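Local structure of clavulanic acid biosynthesis oligopeptide binding protein 2 (Streptomyces clavuligerus, 2WOL) at residues L255-L260 / E274-Q279; A218-D223 / L251-D256; A41-L46 / T224-E229; W17-G20 / L24-P27; L59-N64 / N541-P546. The protein is a family 5 extracellular solute-binding protein of the clavulanic acid biosynthetic pathway that probably binds peptides. One frame throughout, in Å; residues are numbered along the deposited sequence.

Contact 1 (L255-L260 / E274-Q279); sequences LDVDVL and EGRGLQ
Q279 sets out with CG anti to its own carbonyl carbon (chi1 -60°) and bends again at chi2 (-67°), a double fold that lays its methylene chain and amide against V257, the first residue of helix 257-265. V257 meets it with CB and CG2: CB comes to 3.6 Å from Q279 CG, and V257 CG2 lies 3.8 Å from Q279 CD. The two side chains cross obliquely, so the valine touches both the aliphatic stem and the amide end of the glutamine. D258, one residue on, brings its OD1 to 3.4 Å from Q279 CB, with the carboxylate and amide planes 77° apart and no hydrogen bond joining them. V257 CG1 also approaches R276 NH1 at 4.0 Å, obliquely to the guanidinium.

The salt bridge and the capping bonds lie within the segments. R276 NH2 pairs with E274 OE2 at 2.6 Å, while E274 OE1, which also bonds S40 OG, sits over one guanidinium face toward its rim. At the helix start D256 is the N-cap: its OD2 accepts from V259 N at 3.1 Å, approached from the anti side of the carboxylate, and more weakly from D258 N. Q279 occupies the N-cap position of the next helix, 280-288, and its backbone N bonds D261 OD2.

Since no hydrogen bond or salt bridge crosses between the segments, this surface contact rests on van der Waals contact, V257 against Q279 and R276 and D258 against the Q279 stem, and the acidic cap probably adds favourable electrostatics at the helix N-terminus.

Contact 2 (A218-D223 / L251-D256); sequences ARHEPD and LTIGLD
The imidazole of H220 carries the backbone N of P222 4.1 Å above one face, over the ring centre, and meets I253 at its edge, where the methyl CD1 lies near the ring plane, 4.3 Å from CE1. A second flat group, the guanidinium of R219, takes E221 OE1 at its edge and in its plane, but the NH2 to OE1 separation of 3.5 Å makes this a weak bond within a salt bridge.

Strands 215-221 and 248-253 both border strand 225-230 in a mixed five-stranded sheet, so the contact joins second neighbours at the tip of the beta hairpin of strands 215-221 and 225-230, beside strand 248-253. The spacing supports this: the CA atoms of H220 and L251 are 9.3 Å apart, with the middle strand between them, whereas those of D223 and G254 close to 5.5 Å where the hairpin turn folds over. A classic beta bulge, with A218 and R219 both facing H227, interrupts the outer strand, and H220 ND1 is weakly bonded to L225 O.

At the closed end I253 supplies the packing. With CG2 anti to its backbone N, this methyl reaches the main chain of D223, 3.8 Å from D223 C. D223 itself has a positive phi of 61°, consistent with its place in the turn. No hydrogen bond crosses here: D223 O and I253 O, both acceptors, merely stand 3.3 Å apart.

Contact 3 (A41-L46 / T224-E229); sequences ADVDSL and TLLHLE
V43 and L46 close over L226, joining the loop between strand 34-39 and helix 54-63 to strand 225-230, the second strand, in order across it, of the mixed five-stranded sheet.

Apolar packing is the sole direct link. L226 has CG anti to its backbone N (chi1 175°), which carries its two methyls toward the loop. There the side chains of L46 and L226 run antiparallel alongside each other, their branches matched methyl to methyl: L46 CD1 is 4.0 Å from L226 CD1, and L46 CD2 is 4.1 Å from L226 CD2. V43 adds a looser touch, its CG1 lying 4.3 Å from L226 CD2. L59 of helix 54-63 and L251 of the adjoining strand also pack on L226, placing it in the layer between sheet and helix.

Side-chain hydrogen bonds shape the loop instead of crossing the contact. D42 OD1 accepts weakly from V43 N at 2.8 Å. In the same way D44 OD1 takes S45 N at 3.0 Å, again a weak bond, since the N-H...O angle is only 121°. Beyond the segments, D42 OD2 takes D223 N, tying the loop to the hairpin turn, and D44 is held through OD1 by T51 OG1 and through OD2 by Y52 N, which fixes the carboxylate at the approach to the helix.

The backbone of the strand is bonded on both sides, L226 to L251 and H227 to A218 and R219. Away from the loop, L225 and H227 lie together, L225 CD1 3.8 Å above one face of the H227 ring, offset toward the rim.

Contact 4 (W17-G20 / L24-P27); sequences WDAG and LVNP
A reversal in the N-terminal coil that precedes strand 34-39 brings A19 and G20 against V25, with the CA atoms of G20 and L24 5.4 Å apart. The packing is carried by one methyl. V25 places CG2 anti to its carbonyl carbon and beside its backbone N (chi1 of CG1, 167°), so this branch presses on the A19-G20 peptide, 3.5 Å from A19 C and equally close, 3.5 Å, to G20 N. The same CG2 also touches A19 CB at 3.7 Å.

No direct hydrogen bond closes the turn: A19 O is 4.4 Å from L24 N, too far for one. A water bridges the two carbonyls instead, donating to A19 O at 2.8 Å and to L24 O at 2.9 Å, so both of its protons are engaged by acceptors that could not bond each other.

Flanking bonds fix both arms. G20 N goes to D297 OD1, and backbone bonds run from G20 to V544, V25 to V542 and N26 to N541. The contact is thus a loop reversal of the N-terminal coil, closed by a bridging water and held to 541-544 by backbone hydrogen bonds, with a G1 beta bulge where N541 and V542 both face V25.

Contact 5 (L59-N64 / N541-P546); sequences LQRLLN and NVYVHP
Just before R61, the residue that reaches across to H545 and Y543, the backbone O of Q60 is gripped by two donors, L63 N at 3.1 Å and N64 N at 2.9 Å, at the end of helix 54-63. The side chains repeat the link: N64 ND2 gives Q60 OE1 a bond of 2.8 Å with an N-H...O angle of 173°, on a lone pair in the carbonyl plane.

R61 bends at chi3 (66°) and carries its guanidinium to the C-terminal segment. H545 CD2 lies over one face of the guanidinium, 4.1 Å from R61 NH2; the two planes are 62° apart, so this is no stack. Y543 OH comes obliquely to 4.4 Å from the same NH2, without a bond.

The main polar partners lie outside the two segments. R61 NE forms a salt bridge with D552 OD1 and R61 NH1 bonds Y70 O, while Y543 OH is weakly bonded to D552 OD2, so D552 serves both residues. H545 NE2 bonds P71 O and its ND1 takes A547 N, which suggests a neutral ring protonated on NE2 and would limit repulsion from the arginine; F548 meets that ring edge-to-face.

The touch itself is small, yet it is buried. It joins an early helix to the returning C-terminal chain, consistent with peptide-binding proteins of this family, where the chain's end rejoins the lobe its beginning started.

Contacts 3 and 5 are buried, contacts 2 and 4 partly so, and contact 1 lies on the surface. Burial does not separate them simply by polarity: contact 3 is purely aliphatic, whereas contact 5 buries charged and polar groups satisfied by outside partners. Contacts 2 and 3 work on one sheet, their centres 5 Å apart, and contact 1 begins on L255 and D256, where contact 2 ends. Helix 54-63 links contacts 3 and 5, L59 CD2 touching L226 CD2 at 3.7 Å. Contact 4 meets contact 5 through backbone pairing, and a water bridges the two segments of contact 4. None of the five has a direct hydrogen bond between its segments.

Contact 1 (L255-L260 / E274-Q279)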
# COMPACT_ATOMS: atom_id res chain seq x y z
N LEU A 255 8.84 -19.10 -8.16
CA LEU A 255 10.30 -19.20 -8.08
C LEU A 255 10.86 -18.72 -6.75
O LEU A 255 10.36 -17.75 -6.17
CB LEU A 255 10.96 -18.40 -9.21
CG LEU A 255 10.65 -18.81 -10.65
CD1 LEU A 255 11.57 -18.06 -11.60
CD2 LEU A 255 10.80 -20.31 -10.83
N ASP A 256 11.91 -19.39 -6.29
CA ASP A 256 12.73 -18.89 -5.20
C ASP A 256 13.18 -17.47 -5.56
O ASP A 256 13.45 -17.20 -6.73
CB ASP A 256 13.94 -19.80 -4.99
CG ASP A 256 15.00 -19.18 -4.11
OD1 ASP A 256 14.85 -19.24 -2.87
OD2 ASP A 256 15.97 -18.63 -4.66
N VAL A 257 13.26 -16.59 -4.57
CA VAL A 257 13.56 -15.18 -4.84
C VAL A 257 14.92 -14.95 -5.52
O VAL A 257 15.04 -14.06 -6.35
CB VAL A 257 13.39 -14.28 -3.59
CG1 VAL A 257 11.91 -14.11 -3.25
CG2 VAL A 257 14.18 -14.82 -2.39
N ASP A 258 15.92 -15.75 -5.17
CA ASP A 258 17.24 -15.59 -5.80
C ASP A 258 17.29 -16.20 -7.19
O ASP A 258 17.94 -15.65 -8.08
CB ASP A 258 18.35 -16.15 -4.91
CG ASP A 258 18.49 -15.38 -3.61
OD1 ASP A 258 18.77 -14.16 -3.67
OD2 ASP A 258 18.32 -15.98 -2.54
N VAL A 259 16.59 -17.32 -7.37
CA VAL A 259 16.37 -17.92 -8.69
C VAL A 259 15.70 -16.89 -9.61
O VAL A 259 16.13 -16.69 -10.75
CB VAL A 259 15.50 -19.20 -8.57
CG1 VAL A 259 14.96 -19.65 -9.92
CG2 VAL A 259 16.30 -20.32 -7.93
N LEU A 260 14.66 -16.23 -9.10
CA LEU A 260 13.96 -15.19 -9.84
C LEU A 260 14.90 -14.09 -10.32
O LEU A 260 14.92 -13.77 -11.51
CB LEU A 260 12.85 -14.60 -8.97
CG LEU A 260 11.84 -13.65 -9.63
CD1 LEU A 260 10.57 -13.59 -8.81
CD2 LEU A 260 12.40 -12.24 -9.83
N GLU A 274 5.92 -9.13 -9.02
CA GLU A 274 5.72 -9.09 -7.58
C GLU A 274 6.37 -7.84 -6.98
O GLU A 274 5.83 -7.22 -6.06
CB GLU A 274 6.28 -10.35 -6.93
CG GLU A 274 5.88 -10.51 -5.48
CD GLU A 274 6.57 -11.66 -4.81
OE1 GLU A 274 7.59 -12.16 -5.36
OE2 GLU A 274 6.11 -12.06 -3.73
N GLY A 275 7.54 -7.49 -7.51
CA GLY A 275 8.17 -6.21 -7.23
C GLY A 275 8.74 -6.00 -5.84
O GLY A 275 8.80 -4.86 -5.37
N ARG A 276 9.16 -7.07 -5.18
CA ARG A 276 9.78 -6.94 -3.86
C ARG A 276 11.23 -6.47 -3.94
O ARG A 276 11.91 -6.34 -2.92
CB ARG A 276 9.71 -8.26 -3.08
CG ARG A 276 8.33 -8.69 -2.61
CD ARG A 276 8.51 -9.74 -1.53
NE ARG A 276 7.59 -10.87 -1.65
CZ ARG A 276 7.90 -12.13 -1.35
NH1 ARG A 276 9.12 -12.44 -0.93
NH2 ARG A 276 6.99 -13.09 -1.49
N GLY A 277 11.70 -6.22 -5.16
CA GLY A 277 13.05 -5.73 -5.39
C GLY A 277 14.06 -6.85 -5.55
O GLY A 277 13.73 -8.03 -5.37
N LEU A 278 15.29 -6.48 -5.90
CA LEU A 278 16.39 -7.43 -5.92
C LEU A 278 16.74 -7.86 -4.51
O LEU A 278 16.74 -7.05 -3.58
CB LEU A 278 17.62 -6.81 -6.60
CG LEU A 278 17.51 -6.41 -8.08
CD1 LEU A 278 18.77 -5.70 -8.53
CD2 LEU A 278 17.23 -7.62 -8.96
N GLN A 279 17.02 -9.15 -4.35
CA GLN A 279 17.49 -9.71 -3.09
C GLN A 279 18.98 -9.42 -2.92
O GLN A 279 19.61 -8.90 -3.84
CB GLN A 279 17.22 -11.21 -3.02
CG GLN A 279 15.75 -11.58 -3.15
CD GLN A 279 14.92 -11.12 -1.96
OE1 GLN A 279 15.32 -11.27 -0.81
NE2 GLN A 279 13.74 -10.57 -2.24

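Contact 2 (A218-D223 / L251-D256)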
# COMPACT_ATOMS: atom_id res chain seq x y z
N ALA A 218 -6.70 -15.81 -19.41
CA ALA A 218 -6.77 -16.92 -20.35
C ALA A 218 -6.61 -18.25 -19.62
O ALA A 218 -7.29 -19.23 -19.93
CB ALA A 218 -5.71 -16.77 -21.43
N ARG A 219 -5.69 -18.27 -18.65
CA ARG A 219 -5.45 -19.45 -17.85
C ARG A 219 -4.75 -19.09 -16.55
O ARG A 219 -3.83 -18.27 -16.55
CB ARG A 219 -4.61 -20.47 -18.63
CG ARG A 219 -4.54 -21.84 -17.97
CD ARG A 219 -3.58 -22.74 -18.72
NE ARG A 219 -3.11 -23.82 -17.86
CZ ARG A 219 -1.99 -24.51 -18.07
NH1 ARG A 219 -1.22 -24.24 -19.12
NH2 ARG A 219 -1.65 -25.47 -17.23
N HIS A 220 -5.19 -19.69 -15.46
CA HIS A 220 -4.50 -19.60 -14.18
C HIS A 220 -4.26 -21.02 -13.69
O HIS A 220 -5.22 -21.79 -13.50
CB HIS A 220 -5.32 -18.80 -13.17
CG HIS A 220 -4.73 -18.78 -11.79
ND1 HIS A 220 -3.41 -18.44 -11.54
CD2 HIS A 220 -5.28 -19.03 -10.58
CE1 HIS A 220 -3.18 -18.50 -10.24
NE2 HIS A 220 -4.30 -18.85 -9.64
N GLU A 221 -3.00 -21.38 -13.51
CA GLU A 221 -2.63 -22.64 -12.89
C GLU A 221 -1.98 -22.32 -11.56
O GLU A 221 -0.88 -21.78 -11.53
CB GLU A 221 -1.69 -23.45 -13.79
CG GLU A 221 -1.45 -24.88 -13.33
CD GLU A 221 -2.73 -25.70 -13.26
OE1 GLU A 221 -3.48 -25.73 -14.26
OE2 GLU A 221 -2.98 -26.32 -12.20
N PRO A 222 -2.67 -22.62 -10.44
CA PRO A 222 -2.18 -22.25 -9.11
C PRO A 222 -0.71 -22.60 -8.90
O PRO A 222 -0.26 -23.69 -9.27
CB PRO A 222 -3.08 -23.05 -8.17
CG PRO A 222 -4.36 -23.14 -8.91
CD PRO A 222 -3.97 -23.31 -10.36
N ASP A 223 0.03 -21.64 -8.33
CA ASP A 223 1.45 -21.78 -8.01
C ASP A 223 2.35 -22.04 -9.23
O ASP A 223 3.50 -22.44 -9.08
CB ASP A 223 1.67 -22.87 -6.95
CG ASP A 223 0.93 -22.58 -5.65
OD1 ASP A 223 1.03 -21.45 -5.14
OD2 ASP A 223 0.24 -23.49 -5.15
N LEU A 251 2.66 -14.61 -16.84
CA LEU A 251 3.27 -14.60 -15.52
C LEU A 251 3.71 -16.00 -15.11
O LEU A 251 2.89 -16.93 -15.07
CB LEU A 251 2.30 -14.03 -14.47
CG LEU A 251 2.75 -14.10 -13.01
CD1 LEU A 251 3.97 -13.23 -12.76
CD2 LEU A 251 1.61 -13.70 -12.07
N THR A 252 5.01 -16.15 -14.82
CA THR A 252 5.56 -17.38 -14.24
C THR A 252 5.60 -17.20 -12.73
O THR A 252 6.11 -16.20 -12.23
CB THR A 252 6.96 -17.67 -14.81
OG1 THR A 252 6.85 -17.96 -16.21
CG2 THR A 252 7.62 -18.85 -14.11
N ILE A 253 5.05 -18.19 -12.02
CA ILE A 253 4.81 -18.11 -10.58
C ILE A 253 5.60 -19.16 -9.80
O ILE A 253 5.76 -20.29 -10.25
CB ILE A 253 3.30 -18.33 -10.28
CG1 ILE A 253 2.46 -17.26 -10.99
CG2 ILE A 253 3.02 -18.34 -8.77
CD1 ILE A 253 0.96 -17.54 -11.00
N GLY A 254 6.08 -18.77 -8.62
CA GLY A 254 6.56 -19.74 -7.63
C GLY A 254 8.06 -19.94 -7.49
O GLY A 254 8.50 -20.83 -6.77
N LEU A 255 8.84 -19.10 -8.16
CA LEU A 255 10.30 -19.20 -8.08
C LEU A 255 10.86 -18.72 -6.75
O LEU A 255 10.36 -17.75 -6.17
CB LEU A 255 10.96 -18.40 -9.21
CG LEU A 255 10.65 -18.81 -10.65
CD1 LEU A 255 11.57 -18.06 -11.60
CD2 LEU A 255 10.80 -20.31 -10.83
N ASP A 256 11.91 -19.39 -6.29
CA ASP A 256 12.73 -18.89 -5.20
C ASP A 256 13.18 -17.47 -5.56
O ASP A 256 13.45 -17.20 -6.73
CB ASP A 256 13.94 -19.80 -4.99
CG ASP A 256 15.00 -19.18 -4.11
OD1 ASP A 256 14.85 -19.24 -2.87
OD2 ASP A 256 15.97 -18.63 -4.66

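Contact 3 (A41-L46 / T224-E229)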
# COMPACT_ATOMS: atom_id res chain seq x y z
N ALA A 41 5.50 -15.54 -5.74
CA ALA A 41 4.25 -15.93 -5.08
C ALA A 41 3.08 -15.88 -6.06
O ALA A 41 3.08 -15.10 -7.01
CB ALA A 41 3.97 -15.02 -3.90
N ASP A 42 2.09 -16.74 -5.83
CA ASP A 42 0.85 -16.72 -6.59
C ASP A 42 0.02 -15.50 -6.16
O ASP A 42 0.24 -14.94 -5.08
CB ASP A 42 0.06 -18.01 -6.31
CG ASP A 42 -0.91 -18.37 -7.43
OD1 ASP A 42 -1.16 -17.57 -8.34
OD2 ASP A 42 -1.46 -19.50 -7.37
N VAL A 43 -0.91 -15.09 -7.01
CA VAL A 43 -1.90 -14.09 -6.62
C VAL A 43 -2.66 -14.58 -5.39
O VAL A 43 -2.85 -15.79 -5.20
CB VAL A 43 -2.90 -13.78 -7.77
CG1 VAL A 43 -2.16 -13.26 -8.99
CG2 VAL A 43 -3.74 -15.02 -8.13
N ASP A 44 -3.09 -13.65 -4.54
CA ASP A 44 -3.97 -14.02 -3.43
C ASP A 44 -5.39 -14.31 -3.91
O ASP A 44 -6.08 -15.18 -3.37
CB ASP A 44 -3.94 -12.98 -2.29
CG ASP A 44 -4.24 -11.55 -2.76
OD1 ASP A 44 -4.24 -11.28 -3.97
OD2 ASP A 44 -4.47 -10.69 -1.88
N SER A 45 -5.82 -13.59 -4.95
CA SER A 45 -7.13 -13.80 -5.57
C SER A 45 -7.19 -13.17 -6.95
O SER A 45 -6.50 -12.17 -7.22
CB SER A 45 -8.23 -13.19 -4.68
OG SER A 45 -9.51 -13.44 -5.24
N LEU A 46 -8.00 -13.76 -7.83
CA LEU A 46 -8.35 -13.15 -9.11
C LEU A 46 -9.74 -12.49 -9.07
O LEU A 46 -10.22 -11.95 -10.07
CB LEU A 46 -8.25 -14.15 -10.26
CG LEU A 46 -6.84 -14.66 -10.60
CD1 LEU A 46 -6.91 -15.76 -11.64
CD2 LEU A 46 -5.92 -13.53 -11.07
N THR A 224 1.82 -21.80 -10.43
CA THR A 224 2.53 -22.17 -11.65
C THR A 224 2.57 -21.05 -12.70
O THR A 224 3.65 -20.61 -13.10
CB THR A 224 1.95 -23.47 -12.25
OG1 THR A 224 2.03 -24.52 -11.27
CG2 THR A 224 2.72 -23.89 -13.50
N LEU A 225 1.39 -20.61 -13.14
CA LEU A 225 1.33 -19.59 -14.18
C LEU A 225 0.01 -18.83 -14.20
O LEU A 225 -1.01 -19.30 -13.69
CB LEU A 225 1.63 -20.19 -15.56
CG LEU A 225 0.72 -21.29 -16.13
CD1 LEU A 225 -0.54 -20.72 -16.77
CD2 LEU A 225 1.49 -22.13 -17.15
N LEU A 226 0.05 -17.65 -14.81
CA LEU A 226 -1.14 -16.87 -15.11
C LEU A 226 -0.92 -16.23 -16.47
O LEU A 226 0.03 -15.46 -16.65
CB LEU A 226 -1.38 -15.81 -14.04
CG LEU A 226 -2.53 -14.82 -14.27
CD1 LEU A 226 -3.89 -15.52 -14.25
CD2 LEU A 226 -2.48 -13.71 -13.23
N HIS A 227 -1.78 -16.57 -17.42
CA HIS A 227 -1.69 -16.03 -18.77
C HIS A 227 -2.88 -15.12 -19.04
O HIS A 227 -4.03 -15.48 -18.75
CB HIS A 227 -1.63 -17.16 -19.80
CG HIS A 227 -0.33 -17.90 -19.81
ND1 HIS A 227 -0.01 -18.82 -20.79
CD2 HIS A 227 0.73 -17.85 -18.98
CE1 HIS A 227 1.19 -19.31 -20.55
NE2 HIS A 227 1.67 -18.74 -19.45
N LEU A 228 -2.58 -13.94 -19.58
CA LEU A 228 -3.58 -12.96 -19.95
C LEU A 228 -3.58 -12.76 -21.46
O LEU A 228 -2.52 -12.66 -22.08
CB LEU A 228 -3.32 -11.62 -19.26
CG LEU A 228 -3.10 -11.56 -17.74
CD1 LEU A 228 -3.05 -10.11 -17.31
CD2 LEU A 228 -4.19 -12.32 -16.97
N GLU A 229 -4.78 -12.71 -22.03
CA GLU A 229 -4.96 -12.43 -23.45
C GLU A 229 -5.76 -11.14 -23.61
O GLU A 229 -6.36 -10.67 -22.66
CB GLU A 229 -5.68 -13.60 -24.15
CG GLU A 229 -7.06 -13.90 -23.56
CD GLU A 229 -7.77 -15.06 -24.22
OE1 GLU A 229 -7.10 -15.86 -24.92
OE2 GLU A 229 -8.99 -15.18 -24.02

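Contact 4 (W17-G20 / L24-P27)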
# COMPACT_ATOMS: atom_id res chain seq x y z
N TRP A 17 21.07 4.51 -14.26
CA TRP A 17 20.63 4.42 -12.88
C TRP A 17 19.48 5.41 -12.60
O TRP A 17 19.59 6.59 -12.93
CB TRP A 17 21.81 4.72 -11.95
CG TRP A 17 21.51 4.70 -10.49
CD1 TRP A 17 21.24 5.78 -9.70
CD2 TRP A 17 21.47 3.55 -9.64
NE1 TRP A 17 21.02 5.37 -8.40
CE2 TRP A 17 21.16 4.01 -8.34
CE3 TRP A 17 21.66 2.18 -9.84
CZ2 TRP A 17 21.04 3.14 -7.24
CZ3 TRP A 17 21.54 1.31 -8.76
CH2 TRP A 17 21.23 1.80 -7.47
N ASP A 18 18.40 4.89 -12.02
CA ASP A 18 17.23 5.69 -11.63
C ASP A 18 16.46 6.36 -12.78
O ASP A 18 15.61 7.22 -12.52
CB ASP A 18 17.60 6.75 -10.57
CG ASP A 18 17.37 6.27 -9.14
OD1 ASP A 18 16.95 5.12 -8.94
OD2 ASP A 18 17.60 7.08 -8.21
N ALA A 19 16.72 5.96 -14.02
CA ALA A 19 16.07 6.57 -15.18
C ALA A 19 14.55 6.42 -15.16
O ALA A 19 13.83 7.24 -15.74
CB ALA A 19 16.65 6.02 -16.47
N GLY A 20 14.07 5.37 -14.50
CA GLY A 20 12.63 5.10 -14.39
C GLY A 20 11.97 5.70 -13.16
O GLY A 20 10.79 5.42 -12.89
N LEU A 24 10.05 8.32 -17.68
CA LEU A 24 9.71 7.14 -18.47
C LEU A 24 10.92 6.64 -19.24
O LEU A 24 11.62 7.43 -19.88
CB LEU A 24 8.56 7.48 -19.43
CG LEU A 24 7.92 6.36 -20.25
CD1 LEU A 24 6.92 5.60 -19.42
CD2 LEU A 24 7.23 6.92 -21.49
N VAL A 25 11.16 5.34 -19.18
CA VAL A 25 12.27 4.71 -19.89
C VAL A 25 11.79 4.04 -21.17
O VAL A 25 10.78 3.33 -21.18
CB VAL A 25 12.98 3.65 -18.98
CG1 VAL A 25 13.93 2.76 -19.78
CG2 VAL A 25 13.71 4.34 -17.85
N ASN A 26 12.52 4.28 -22.27
CA ASN A 26 12.31 3.57 -23.54
C ASN A 26 10.88 3.73 -24.08
O ASN A 26 10.18 2.73 -24.29
CB ASN A 26 12.69 2.09 -23.37
CG ASN A 26 12.90 1.37 -24.70
OD1 ASN A 26 13.03 1.99 -25.76
ND2 ASN A 26 12.94 0.04 -24.64
N PRO A 27 10.44 4.99 -24.31
CA PRO A 27 9.07 5.24 -24.76
C PRO A 27 8.78 4.64 -26.13
O PRO A 27 9.64 4.67 -27.02
CB PRO A 27 8.97 6.77 -24.82
CG PRO A 27 10.37 7.24 -24.92
CD PRO A 27 11.21 6.24 -24.17
O HOH W 1 13.96 8.20 -18.32

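Contact 5 (L59-N64 / N541-P546)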
# COMPACT_ATOMS: atom_id res chain seq x y z
N LEU A 59 -1.52 -5.41 -11.16
CA LEU A 59 -1.96 -6.30 -12.23
C LEU A 59 -3.41 -6.04 -12.65
O LEU A 59 -3.77 -6.19 -13.82
CB LEU A 59 -1.79 -7.76 -11.80
CG LEU A 59 -2.14 -8.86 -12.81
CD1 LEU A 59 -1.16 -8.88 -13.97
CD2 LEU A 59 -2.15 -10.19 -12.09
N GLN A 60 -4.24 -5.65 -11.68
CA GLN A 60 -5.64 -5.34 -11.96
C GLN A 60 -5.83 -4.17 -12.93
O GLN A 60 -6.88 -4.05 -13.56
CB GLN A 60 -6.42 -5.11 -10.66
CG GLN A 60 -6.87 -6.41 -10.00
CD GLN A 60 -7.95 -7.15 -10.78
OE1 GLN A 60 -8.56 -6.59 -11.70
NE2 GLN A 60 -8.19 -8.40 -10.41
N ARG A 61 -4.81 -3.33 -13.07
CA ARG A 61 -4.87 -2.24 -14.05
C ARG A 61 -4.94 -2.78 -15.49
O ARG A 61 -5.40 -2.08 -16.39
CB ARG A 61 -3.70 -1.27 -13.87
CG ARG A 61 -3.88 -0.34 -12.67
CD ARG A 61 -2.60 0.36 -12.25
NE ARG A 61 -2.06 1.31 -13.24
CZ ARG A 61 -2.54 2.53 -13.48
NH1 ARG A 61 -3.63 2.97 -12.85
NH2 ARG A 61 -1.94 3.30 -14.37
N LEU A 62 -4.51 -4.02 -15.70
CA LEU A 62 -4.64 -4.67 -17.01
C LEU A 62 -5.99 -5.36 -17.21
O LEU A 62 -6.46 -5.51 -18.34
CB LEU A 62 -3.54 -5.72 -17.20
CG LEU A 62 -2.10 -5.26 -17.40
CD1 LEU A 62 -1.40 -5.00 -16.07
CD2 LEU A 62 -1.33 -6.30 -18.19
N LEU A 63 -6.59 -5.80 -16.10
CA LEU A 63 -7.76 -6.68 -16.13
C LEU A 63 -9.09 -5.96 -15.97
O LEU A 63 -10.09 -6.38 -16.57
CB LEU A 63 -7.63 -7.74 -15.03
CG LEU A 63 -6.52 -8.78 -15.19
CD1 LEU A 63 -6.38 -9.57 -13.89
CD2 LEU A 63 -6.81 -9.71 -16.36
N ASN A 64 -9.13 -4.91 -15.16
CA ASN A 64 -10.40 -4.26 -14.87
C ASN A 64 -10.28 -2.76 -14.78
O ASN A 64 -9.36 -2.23 -14.16
CB ASN A 64 -11.00 -4.81 -13.57
CG ASN A 64 -11.55 -6.21 -13.74
OD1 ASN A 64 -12.54 -6.42 -14.45
ND2 ASN A 64 -10.91 -7.18 -13.10
N ASN A 541 8.44 1.76 -22.17
CA ASN A 541 7.58 2.52 -21.26
C ASN A 541 7.65 2.05 -19.81
O ASN A 541 6.62 1.88 -19.15
CB ASN A 541 6.13 2.53 -21.74
CG ASN A 541 6.01 2.87 -23.21
OD1 ASN A 541 6.31 3.99 -23.63
ND2 ASN A 541 5.59 1.90 -24.01
N VAL A 542 8.87 1.86 -19.33
CA VAL A 542 9.09 1.46 -17.94
C VAL A 542 9.21 2.68 -17.04
O VAL A 542 10.03 3.57 -17.29
CB VAL A 542 10.35 0.58 -17.78
CG1 VAL A 542 10.52 0.15 -16.32
CG2 VAL A 542 10.27 -0.64 -18.67
N TYR A 543 8.39 2.73 -16.00
CA TYR A 543 8.50 3.79 -15.00
C TYR A 543 7.93 3.31 -13.68
O TYR A 543 6.99 2.51 -13.65
CB TYR A 543 7.80 5.09 -15.46
CG TYR A 543 6.29 5.04 -15.41
CD1 TYR A 543 5.59 5.56 -14.32
CD2 TYR A 543 5.55 4.48 -16.46
CE1 TYR A 543 4.19 5.52 -14.26
CE2 TYR A 543 4.16 4.43 -16.41
CZ TYR A 543 3.49 4.95 -15.32
OH TYR A 543 2.11 4.91 -15.26
N VAL A 544 8.51 3.80 -12.58
CA VAL A 544 7.98 3.53 -11.26
C VAL A 544 6.73 4.38 -11.07
O VAL A 544 6.79 5.61 -11.15
CB VAL A 544 9.01 3.84 -10.15
CG1 VAL A 544 8.44 3.53 -8.78
CG2 VAL A 544 10.29 3.04 -10.38
N HIS A 545 5.59 3.73 -10.85
CA HIS A 545 4.37 4.48 -10.61
C HIS A 545 4.40 5.05 -9.19
O HIS A 545 4.54 4.29 -8.23
CB HIS A 545 3.11 3.66 -10.83
CG HIS A 545 1.90 4.52 -11.00
ND1 HIS A 545 1.38 5.28 -9.97
CD2 HIS A 545 1.15 4.80 -12.09
CE1 HIS A 545 0.35 5.97 -10.42
NE2 HIS A 545 0.19 5.70 -11.70
N PRO A 546 4.26 6.38 -9.06
CA PRO A 546 4.38 6.99 -7.73
C PRO A 546 3.32 6.55 -6.71
O PRO A 546 3.55 6.64 -5.51
CB PRO A 546 4.26 8.50 -8.01
CG PRO A 546 3.57 8.59 -9.32
CD PRO A 546 4.00 7.39 -10.11